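Local structure of phosphoglycerol transferase GacH (Streptococcus pyogenes MGAS5005, 6DGM) at residues 11-22 and 371-379; 306-317 and 333-343. The protein probably transfers glycerol phosphate onto streptococcal rhamnose polysaccharide, this chain being the metal-binding, sulfatase-family catalytic part of a longer membrane protein. One frame throughout, in Å; residues are numbered along the deposited sequence.

Contact 1: residues 11-22 and 371-379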
loop_
_atom_site.group_PDB
_atom_site.type_symbol
_atom_site.label_atom_id
_atom_site.label_comp_id
_atom_site.label_asym_id
_atom_site.label_seq_id
_atom_site.Cartn_x
_atom_site.Cartn_y
_atom_site.Cartn_z
ATOM N N GLN A 11 10.081 29.708 3.552
ATOM C CA GLN A 11 10.150 29.778 2.096
ATOM C C GLN A 11 11.543 29.407 1.596
ATOM O O GLN A 11 11.679 28.679 0.605
ATOM C CB GLN A 11 9.755 31.192 1.648
ATOM C CG GLN A 11 9.354 31.305 0.190
ATOM C CD GLN A 11 8.841 32.691 -0.187
ATOM O OE1 GLN A 11 8.396 33.459 0.663
ATOM N NE2 GLN A 11 8.906 33.013 -1.472
ATOM N N GLU A 12 12.593 29.889 2.278
ATOM C CA GLU A 12 13.956 29.614 1.831
ATOM C C GLU A 12 14.302 28.138 1.979
ATOM O O GLU A 12 14.960 27.554 1.108
ATOM C CB GLU A 12 14.947 30.502 2.596
ATOM C CG GLU A 12 14.903 31.964 2.179
ATOM C CD GLU A 12 15.951 32.819 2.890
ATOM O OE1 GLU A 12 16.596 32.309 3.834
ATOM O OE2 GLU A 12 16.132 34.001 2.502
ATOM N N THR A 13 13.869 27.507 3.067
ATOM C CA THR A 13 14.124 26.079 3.214
ATOM C C THR A 13 13.424 25.269 2.129
ATOM O O THR A 13 14.013 24.341 1.562
ATOM C CB THR A 13 13.695 25.622 4.611
ATOM O OG1 THR A 13 14.588 26.180 5.577
ATOM C CG2 THR A 13 13.693 24.097 4.718
ATOM N N ILE A 14 12.166 25.588 1.836
ATOM C CA ILE A 14 11.455 24.877 0.773
ATOM C C ILE A 14 12.158 25.088 -0.566
ATOM O O ILE A 14 12.296 24.152 -1.360
ATOM C CB ILE A 14 9.975 25.307 0.731
ATOM C CG1 ILE A 14 9.199 24.778 1.942
ATOM C CG2 ILE A 14 9.328 24.870 -0.573
ATOM C CD1 ILE A 14 9.077 23.284 2.013
ATOM N N ALA A 15 12.639 26.308 -0.827
ATOM C CA ALA A 15 13.373 26.553 -2.068
ATOM C C ALA A 15 14.628 25.685 -2.145
ATOM O O ALA A 15 14.939 25.123 -3.203
ATOM C CB ALA A 15 13.715 28.042 -2.198
ATOM N N SER A 16 15.363 25.562 -1.033
ATOM C CA SER A 16 16.579 24.752 -1.038
ATOM C C SER A 16 16.258 23.290 -1.312
ATOM O O SER A 16 16.983 22.610 -2.055
ATOM C CB SER A 16 17.307 24.870 0.304
ATOM O OG SER A 16 17.657 26.216 0.557
ATOM N N ILE A 17 15.179 22.788 -0.710
ATOM C CA ILE A 17 14.776 21.401 -0.919
ATOM C C ILE A 17 14.370 21.193 -2.364
ATOM O O ILE A 17 14.761 20.205 -2.999
ATOM C CB ILE A 17 13.633 21.026 0.044
ATOM C CG1 ILE A 17 14.111 21.093 1.489
ATOM C CG2 ILE A 17 13.077 19.643 -0.279
ATOM C CD1 ILE A 17 12.965 21.116 2.494
ATOM N N ALA A 18 13.595 22.127 -2.913
ATOM C CA ALA A 18 13.132 21.980 -4.287
ATOM C C ALA A 18 14.303 21.959 -5.263
ATOM O O ALA A 18 14.320 21.153 -6.199
ATOM C CB ALA A 18 12.168 23.111 -4.637
ATOM N N GLN A 19 15.295 22.835 -5.066
ATOM C CA GLN A 19 16.440 22.851 -5.975
ATOM C C GLN A 19 17.272 21.583 -5.813
ATOM O O GLN A 19 17.741 21.006 -6.798
ATOM C CB GLN A 19 17.288 24.110 -5.762
ATOM C CG GLN A 19 18.318 24.319 -6.868
ATOM C CD GLN A 19 18.894 25.722 -6.899
ATOM O OE1 GLN A 19 18.519 26.584 -6.102
ATOM N NE2 GLN A 19 19.815 25.958 -7.826
ATOM N N LYS A 20 17.442 21.122 -4.576
ATOM C CA LYS A 20 18.217 19.910 -4.321
ATOM C C LYS A 20 17.612 18.696 -5.023
ATOM O O LYS A 20 18.323 17.914 -5.665
ATOM C CB LYS A 20 18.281 19.666 -2.810
ATOM C CG LYS A 20 19.046 18.426 -2.412
ATOM C CD LYS A 20 19.073 18.261 -0.905
ATOM C CE LYS A 20 19.770 16.974 -0.512
ATOM N NZ LYS A 20 19.839 16.827 0.968
ATOM N N TYR A 21 16.299 18.516 -4.922
ATOM C CA TYR A 21 15.677 17.329 -5.522
ATOM C C TYR A 21 15.398 17.506 -7.004
ATOM O O TYR A 21 15.246 16.503 -7.714
ATOM C CB TYR A 21 14.487 16.873 -4.673
ATOM C CG TYR A 21 15.016 16.316 -3.381
ATOM C CD1 TYR A 21 15.627 15.075 -3.348
ATOM C CD2 TYR A 21 15.000 17.071 -2.215
ATOM C CE1 TYR A 21 16.168 14.576 -2.183
ATOM C CE2 TYR A 21 15.546 16.582 -1.043
ATOM C CZ TYR A 21 16.125 15.330 -1.037
ATOM O OH TYR A 21 16.673 14.824 0.117
ATOM N N GLN A 22 15.396 18.741 -7.507
ATOM C CA GLN A 22 15.373 18.933 -8.949
ATOM C C GLN A 22 16.626 18.333 -9.573
ATOM O O GLN A 22 16.560 17.612 -10.576
ATOM C CB GLN A 22 15.252 20.416 -9.286
ATOM C CG GLN A 22 14.929 20.687 -10.754
ATOM C CD GLN A 22 13.528 20.223 -11.135
ATOM O OE1 GLN A 22 12.537 20.643 -10.527
ATOM N NE2 GLN A 22 13.442 19.339 -12.133
ATOM N N TYR A 371 4.279 26.867 0.099
ATOM C CA TYR A 371 5.412 27.481 -0.572
ATOM C C TYR A 371 5.774 26.746 -1.855
ATOM O O TYR A 371 6.349 27.346 -2.770
ATOM C CB TYR A 371 6.621 27.505 0.365
ATOM C CG TYR A 371 6.487 28.439 1.538
ATOM C CD1 TYR A 371 6.029 29.740 1.366
ATOM C CD2 TYR A 371 6.839 28.033 2.822
ATOM C CE1 TYR A 371 5.915 30.611 2.439
ATOM C CE2 TYR A 371 6.730 28.900 3.901
ATOM C CZ TYR A 371 6.263 30.189 3.700
ATOM O OH TYR A 371 6.140 31.073 4.751
ATOM N N LEU A 372 5.462 25.447 -1.938
ATOM C CA LEU A 372 5.819 24.693 -3.127
ATOM C C LEU A 372 5.063 25.151 -4.368
ATOM O O LEU A 372 5.449 24.761 -5.476
ATOM C CB LEU A 372 5.570 23.209 -2.900
ATOM C CG LEU A 372 6.650 22.519 -2.084
ATOM C CD1 LEU A 372 6.180 21.145 -1.643
ATOM C CD2 LEU A 372 7.924 22.382 -2.874
ATOM N N LEU A 373 4.013 25.966 -4.215
ATOM C CA LEU A 373 3.284 26.455 -5.384
ATOM C C LEU A 373 4.166 27.310 -6.282
ATOM O O LEU A 373 3.858 27.483 -7.466
ATOM C CB LEU A 373 2.045 27.238 -4.948
ATOM C CG LEU A 373 0.994 26.421 -4.187
ATOM C CD1 LEU A 373 -0.084 27.342 -3.641
ATOM C CD2 LEU A 373 0.371 25.341 -5.062
ATOM N N LYS A 374 5.251 27.850 -5.747
ATOM C CA LYS A 374 6.188 28.636 -6.528
ATOM C C LYS A 374 7.245 27.775 -7.205
ATOM O O LYS A 374 8.006 28.287 -8.028
ATOM C CB LYS A 374 6.839 29.683 -5.624
ATOM C CG LYS A 374 7.626 30.731 -6.376
ATOM C CD LYS A 374 7.932 31.930 -5.495
ATOM C CE LYS A 374 8.794 32.948 -6.241
ATOM N NZ LYS A 374 9.081 34.144 -5.403
ATOM N N HIS A 375 7.292 26.479 -6.910
ATOM C CA HIS A 375 8.272 25.570 -7.495
ATOM C C HIS A 375 7.509 24.624 -8.410
ATOM O O HIS A 375 7.142 23.508 -8.039
ATOM C CB HIS A 375 8.997 24.866 -6.389
ATOM C CG HIS A 375 9.730 25.812 -5.496
ATOM N ND1 HIS A 375 10.935 26.377 -5.851
ATOM C CD2 HIS A 375 9.404 26.339 -4.291
ATOM C CE1 HIS A 375 11.328 27.203 -4.898
ATOM N NE2 HIS A 375 10.421 27.192 -3.937
ATOM N N LYS A 376 7.294 25.087 -9.647
ATOM C CA LYS A 376 6.302 24.490 -10.529
ATOM C C LYS A 376 6.683 23.111 -11.040
ATOM O O LYS A 376 5.804 22.380 -11.500
ATOM C CB LYS A 376 6.085 25.369 -11.764
ATOM C CG LYS A 376 5.668 26.793 -11.475
ATOM C CD LYS A 376 4.327 26.855 -10.775
ATOM C CE LYS A 376 3.451 27.977 -11.343
ATOM N NZ LYS A 376 4.199 29.096 -11.936
ATOM N N THR A 377 7.957 22.742 -11.011
ATOM C CA THR A 377 8.370 21.431 -11.505
ATOM C C THR A 377 8.590 20.410 -10.394
ATOM O O THR A 377 8.980 19.274 -10.685
ATOM C CB THR A 377 9.631 21.565 -12.374
ATOM O OG1 THR A 377 10.726 22.028 -11.577
ATOM C CG2 THR A 377 9.393 22.554 -13.524
ATOM N N PHE A 378 8.315 20.762 -9.138
ATOM C CA PHE A 378 8.666 19.856 -8.051
ATOM C C PHE A 378 7.915 18.533 -8.155
ATOM O O PHE A 378 8.457 17.470 -7.819
ATOM C CB PHE A 378 8.379 20.486 -6.696
ATOM C CG PHE A 378 8.860 19.649 -5.539
ATOM C CD1 PHE A 378 10.209 19.583 -5.232
ATOM C CD2 PHE A 378 7.965 18.930 -4.761
ATOM C CE1 PHE A 378 10.658 18.821 -4.163
ATOM C CE2 PHE A 378 8.405 18.177 -3.700
ATOM C CZ PHE A 378 9.755 18.118 -3.404
ATOM N N PHE A 379 6.652 18.578 -8.560
ATOM C CA PHE A 379 5.849 17.366 -8.666
ATOM C C PHE A 379 5.747 16.857 -10.093
ATOM O O PHE A 379 5.037 15.869 -10.343
ATOM C CB PHE A 379 4.454 17.594 -8.085
ATOM C CG PHE A 379 4.456 17.860 -6.601
ATOM C CD1 PHE A 379 4.579 16.813 -5.695
ATOM C CD2 PHE A 379 4.330 19.151 -6.107
ATOM C CE1 PHE A 379 4.567 17.043 -4.336
ATOM C CE2 PHE A 379 4.326 19.396 -4.731
ATOM C CZ PHE A 379 4.452 18.353 -3.851
HETATM O O HOH W 1 10.184 28.906 -1.710
HETATM O O HOH W 2 9.351 32.025 5.112
HETATM O O HOH W 3 10.613 18.276 -12.781
#

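Contact 2: residues 306-317 and 333-343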
loop_
_atom_site.group_PDB
_atom_site.type_symbol
_atom_site.label_atom_id
_atom_site.label_comp_id
_atom_site.label_asym_id
_atom_site.label_seq_id
_atom_site.Cartn_x
_atom_site.Cartn_y
_atom_site.Cartn_z
ATOM N N HIS A 306 14.756 -4.648 -0.866
ATOM C CA HIS A 306 14.013 -3.801 0.067
ATOM C C HIS A 306 13.302 -4.698 1.069
ATOM O O HIS A 306 12.074 -4.855 1.034
ATOM C CB HIS A 306 12.998 -2.933 -0.682
ATOM C CG HIS A 306 13.627 -1.923 -1.587
ATOM N ND1 HIS A 306 14.431 -0.903 -1.120
ATOM C CD2 HIS A 306 13.590 -1.787 -2.933
ATOM C CE1 HIS A 306 14.848 -0.173 -2.140
ATOM N NE2 HIS A 306 14.355 -0.691 -3.252
ATOM N N PRO A 307 14.052 -5.304 1.992
ATOM C CA PRO A 307 13.441 -6.336 2.857
ATOM C C PRO A 307 12.401 -5.805 3.822
ATOM O O PRO A 307 11.538 -6.580 4.259
ATOM C CB PRO A 307 14.634 -6.939 3.609
ATOM C CG PRO A 307 15.739 -5.908 3.488
ATOM C CD PRO A 307 15.510 -5.192 2.181
ATOM N N LEU A 308 12.457 -4.522 4.169
ATOM C CA LEU A 308 11.547 -3.939 5.150
ATOM C C LEU A 308 11.344 -2.484 4.751
ATOM O O LEU A 308 12.289 -1.682 4.794
ATOM C CB LEU A 308 12.144 -4.038 6.550
ATOM C CG LEU A 308 11.435 -3.278 7.669
ATOM C CD1 LEU A 308 9.991 -3.662 7.743
ATOM C CD2 LEU A 308 12.138 -3.532 8.991
ATOM N N ILE A 309 10.114 -2.141 4.376
ATOM C CA ILE A 309 9.774 -0.782 3.985
ATOM C C ILE A 309 8.441 -0.417 4.623
ATOM O O ILE A 309 7.787 -1.238 5.267
ATOM C CB ILE A 309 9.734 -0.596 2.460
ATOM C CG1 ILE A 309 8.622 -1.431 1.827
ATOM C CG2 ILE A 309 11.112 -0.951 1.847
ATOM C CD1 ILE A 309 8.595 -1.308 0.302
ATOM N N ASN A 310 8.059 0.840 4.455
ATOM C CA ASN A 310 6.803 1.365 4.966
ATOM C C ASN A 310 5.800 1.465 3.831
ATOM O O ASN A 310 6.166 1.503 2.658
ATOM C CB ASN A 310 7.059 2.775 5.501
ATOM C CG ASN A 310 6.135 3.146 6.631
ATOM O OD1 ASN A 310 5.895 2.351 7.548
ATOM N ND2 ASN A 310 5.605 4.367 6.580
ATOM N N SER A 311 4.513 1.542 4.194
ATOM C CA SER A 311 3.477 1.700 3.173
ATOM C C SER A 311 3.701 2.958 2.333
ATOM O O SER A 311 3.392 2.979 1.135
ATOM C CB SER A 311 2.087 1.739 3.818
ATOM O OG SER A 311 1.912 2.821 4.738
ATOM N N SER A 312 4.235 4.015 2.946
ATOM C CA SER A 312 4.473 5.269 2.252
ATOM C C SER A 312 5.576 5.167 1.208
ATOM O O SER A 312 5.696 6.065 0.373
ATOM C CB SER A 312 4.823 6.356 3.275
ATOM O OG SER A 312 5.916 5.940 4.067
ATOM N N ASP A 313 6.380 4.102 1.241
ATOM C CA ASP A 313 7.491 3.913 0.330
ATOM C C ASP A 313 7.099 3.238 -0.979
ATOM O O ASP A 313 7.945 3.115 -1.863
ATOM C CB ASP A 313 8.560 3.016 0.981
ATOM C CG ASP A 313 9.289 3.672 2.133
ATOM O OD1 ASP A 313 9.571 4.891 2.070
ATOM O OD2 ASP A 313 9.583 2.941 3.111
ATOM N N PHE A 314 5.850 2.760 -1.113
ATOM C CA PHE A 314 5.531 1.902 -2.246
ATOM C C PHE A 314 5.710 2.622 -3.577
ATOM O O PHE A 314 6.203 2.025 -4.536
ATOM C CB PHE A 314 4.117 1.347 -2.145
ATOM C CG PHE A 314 3.965 0.213 -1.152
ATOM C CD1 PHE A 314 5.003 -0.656 -0.858
ATOM C CD2 PHE A 314 2.765 0.022 -0.518
ATOM C CE1 PHE A 314 4.822 -1.690 0.067
ATOM C CE2 PHE A 314 2.581 -1.001 0.399
ATOM C CZ PHE A 314 3.596 -1.858 0.681
ATOM N N THR A 315 5.309 3.894 -3.669
ATOM C CA THR A 315 5.395 4.579 -4.957
ATOM C C THR A 315 6.845 4.741 -5.405
ATOM O O THR A 315 7.176 4.480 -6.560
ATOM C CB THR A 315 4.674 5.924 -4.929
ATOM O OG1 THR A 315 3.316 5.711 -4.564
ATOM C CG2 THR A 315 4.692 6.589 -6.330
ATOM N N ALA A 316 7.730 5.160 -4.511
ATOM C CA ALA A 316 9.137 5.232 -4.891
ATOM C C ALA A 316 9.655 3.863 -5.309
ATOM O O ALA A 316 10.421 3.739 -6.275
ATOM C CB ALA A 316 9.967 5.794 -3.747
ATOM N N ALA A 317 9.243 2.819 -4.591
ATOM C CA ALA A 317 9.683 1.482 -4.955
ATOM C C ALA A 317 9.106 1.052 -6.291
ATOM O O ALA A 317 9.757 0.315 -7.039
ATOM C CB ALA A 317 9.313 0.491 -3.863
ATOM N N LEU A 333 11.523 10.936 -2.304
ATOM C CA LEU A 333 10.937 9.719 -1.750
ATOM C C LEU A 333 11.795 8.495 -2.049
ATOM O O LEU A 333 11.752 7.519 -1.295
ATOM C CB LEU A 333 9.505 9.545 -2.247
ATOM C CG LEU A 333 8.548 10.638 -1.760
ATOM C CD1 LEU A 333 7.254 10.618 -2.540
ATOM C CD2 LEU A 333 8.281 10.462 -0.274
ATOM N N THR A 334 12.583 8.530 -3.130
ATOM C CA THR A 334 13.547 7.458 -3.373
ATOM C C THR A 334 14.675 7.496 -2.353
ATOM O O THR A 334 15.106 6.444 -1.864
ATOM C CB THR A 334 14.088 7.564 -4.798
ATOM O OG1 THR A 334 12.991 7.438 -5.710
ATOM C CG2 THR A 334 15.097 6.462 -5.092
ATOM N N GLU A 335 15.151 8.701 -2.010
ATOM C CA GLU A 335 16.129 8.839 -0.930
ATOM C C GLU A 335 15.566 8.327 0.393
ATOM O O GLU A 335 16.272 7.665 1.162
ATOM C CB GLU A 335 16.555 10.299 -0.801
ATOM C CG GLU A 335 17.457 10.750 -1.928
ATOM C CD GLU A 335 18.871 10.213 -1.770
ATOM O OE1 GLU A 335 19.634 10.770 -0.952
ATOM O OE2 GLU A 335 19.207 9.227 -2.455
ATOM N N VAL A 336 14.294 8.620 0.681
ATOM C CA VAL A 336 13.662 8.074 1.883
ATOM C C VAL A 336 13.647 6.552 1.830
ATOM O O VAL A 336 14.075 5.877 2.774
ATOM C CB VAL A 336 12.250 8.654 2.077
ATOM C CG1 VAL A 336 11.537 7.976 3.250
ATOM C CG2 VAL A 336 12.324 10.176 2.274
ATOM N N LEU A 337 13.146 5.993 0.725
ATOM C CA LEU A 337 13.077 4.539 0.577
ATOM C C LEU A 337 14.427 3.898 0.867
ATOM O O LEU A 337 14.519 2.927 1.625
ATOM C CB LEU A 337 12.624 4.190 -0.846
ATOM C CG LEU A 337 12.843 2.760 -1.354
ATOM C CD1 LEU A 337 11.905 1.779 -0.641
ATOM C CD2 LEU A 337 12.618 2.706 -2.876
ATOM N N ASN A 338 15.494 4.449 0.297
ATOM C CA ASN A 338 16.790 3.798 0.370
ATOM C C ASN A 338 17.569 4.127 1.631
ATOM O O ASN A 338 18.345 3.286 2.099
ATOM C CB ASN A 338 17.633 4.177 -0.855
ATOM C CG ASN A 338 17.157 3.480 -2.119
ATOM O OD1 ASN A 338 16.714 2.331 -2.072
ATOM N ND2 ASN A 338 17.252 4.170 -3.257
ATOM N N LYS A 339 17.414 5.332 2.181
ATOM C CA LYS A 339 18.322 5.777 3.226
ATOM C C LYS A 339 17.666 6.281 4.502
ATOM O O LYS A 339 18.395 6.565 5.463
ATOM C CB LYS A 339 19.242 6.889 2.702
ATOM C CG LYS A 339 19.990 6.538 1.423
ATOM C CD LYS A 339 20.778 7.732 0.917
ATOM C CE LYS A 339 21.326 7.487 -0.476
ATOM N NZ LYS A 339 22.061 8.678 -0.988
ATOM N N ALA A 340 16.343 6.431 4.554
ATOM C CA ALA A 340 15.769 7.107 5.709
ATOM C C ALA A 340 14.423 6.543 6.127
ATOM O O ALA A 340 13.635 7.253 6.764
ATOM C CB ALA A 340 15.677 8.626 5.451
ATOM N N SER A 341 14.149 5.270 5.835
ATOM C CA SER A 341 12.843 4.739 6.183
ATOM C C SER A 341 12.884 3.832 7.421
ATOM O O SER A 341 13.837 3.862 8.215
ATOM C CB SER A 341 12.241 4.013 4.971
ATOM O OG SER A 341 10.871 3.722 5.202
ATOM N N VAL A 342 11.843 3.020 7.594
ATOM C CA VAL A 342 11.607 2.322 8.854
ATOM C C VAL A 342 12.590 1.203 9.137
ATOM O O VAL A 342 12.606 0.681 10.262
ATOM C CB VAL A 342 10.163 1.784 8.894
ATOM C CG1 VAL A 342 9.177 2.923 8.838
ATOM C CG2 VAL A 342 9.917 0.813 7.757
ATOM N N ASP A 343 13.408 0.816 8.164
ATOM C CA ASP A 343 14.446 -0.179 8.395
ATOM C C ASP A 343 15.724 0.419 8.963
ATOM O O ASP A 343 16.627 -0.343 9.341
ATOM C CB ASP A 343 14.788 -0.870 7.077
ATOM C CG ASP A 343 15.389 0.086 6.071
ATOM O OD1 ASP A 343 14.757 1.127 5.799
ATOM O OD2 ASP A 343 16.502 -0.187 5.592
HETATM O O HOH W 4 14.979 -0.065 1.460
HETATM O O HOH W 5 9.394 6.801 0.124
HETATM O O HOH W 6 12.387 5.519 -7.449
#

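Contact 1: residues 11-22 and 371-379
With CG anti to the backbone N (chi1 -161°) and an extended chain beyond it, Gln11 runs its CG and amide along the CD1 and CE1 side of the Tyr371 ring, CG lying 3.9 Å from Tyr371 CD1. The evidence for a CH-pi contact is direct: Gln11 CB sits over the face, 4.0 Å from the centroid of the Tyr371 ring and only 12° off its normal. The side-chain amide is turned nearly parallel to the ring, and the backbone N of Gln11 lies over the same ring, toward the rim, 3.5 Å from Tyr371 CE2. Next along the helix, Ile14 crosses Leu372 at about a right angle, its CG2 branch meeting Leu372 CD2 at 3.7 Å. The imidazole of His375 then lies against two alanines. Ala18 CB covers one face, 3.7 Å from His375 ND1, while the CE1 and NE2 side approaches Ala15. A water in the ring plane joins His375 NE2 to Gln11 O, 2.8 Å from each. At the far end Gln22 bends at its second torsion, and Thr377 OG1 donates a short hydrogen bond of 2.5 Å to Gln22 OE1. The hydroxyl comes from above the carbonyl plane, 48° out of it. A second water links Gln22 NE2 to Thr377 O. Phe378 closes the apolar row, with CD1 against Ala18 CA at 3.9 Å. The segment 371-379 touches three helices: its side chains pack on helix 11-29, Asp364 and Ile361 of helix 349-365 meet the backbone N atoms of Tyr371 and Leu372 and the side chain of Phe378 respectively, and helix 328-339 meets Phe378 at Pro328 and Tyr329.

Contact 2: residues 306-317 and 333-343
Leu337 is the bump of this contact, filling a hollow walled by His306, Ile309, Asp313, Ala316 and Ala317. Its CG is anti to the backbone N (chi1 164°), which carries both branches into the hollow: CD1 lies over a face of the His306 ring, 4.0 Å from the centroid, and reaches Ile309 CG2 at 3.8 Å, while CD2 packs on Ala316 and Ala317. At the imidazole edge a water joins ND1 to Leu337 O, Glu320 bonds NE2, and Asn338 OD1 approaches in plane, 3.1 Å from His306 CE1. Further along, Ala316 CB rests 3.5 Å from Leu333 O, where the two helices come close (Ala316 and Thr334 CA atoms 5.2 Å apart). Val342 is a second bump, its CG2 pressed against the strand backbone, 3.7 Å from Ile309 C. Between these two side chains, the buried carboxylate of Asp313 is gripped twice at OD2: Ser341 OG donates along the syn lone pair at 2.6 Å, and Asn310 N donates at 2.9 Å from the anti side, 30° out of the carboxylate plane. A water joins Asp313 OD1 to Leu333 O. The strand-turn-helix unit 308-321 is thereby backed by helix 328-339 at the outer strand of the mixed sheet, beside strand 77-81, in the alpha/beta fold of the sulfatase and alkaline phosphatase clan.

From the N terminus, helix 11-29 opens the longer loop, which contact 1 closes 349 residues later, when the C-terminal segment 371-379 returns to it. Contact 2 is nested inside that loop and closes a short one of its own, with 15 residues, mostly helical, between its segments. Contact 2 ties outer strand 308-310 and helix 314-321 to helix 328-339; contact 1 ties the two chain ends together at the periphery. Their centres are 21 Å apart, yet they touch where Tyr21 CE1 meets Glu335 CG at 4.0 Å. The calcium ion is bound by Asp31 and Asp323, just after helices 11-29 and 314-321, so it links the continuations of these two helices.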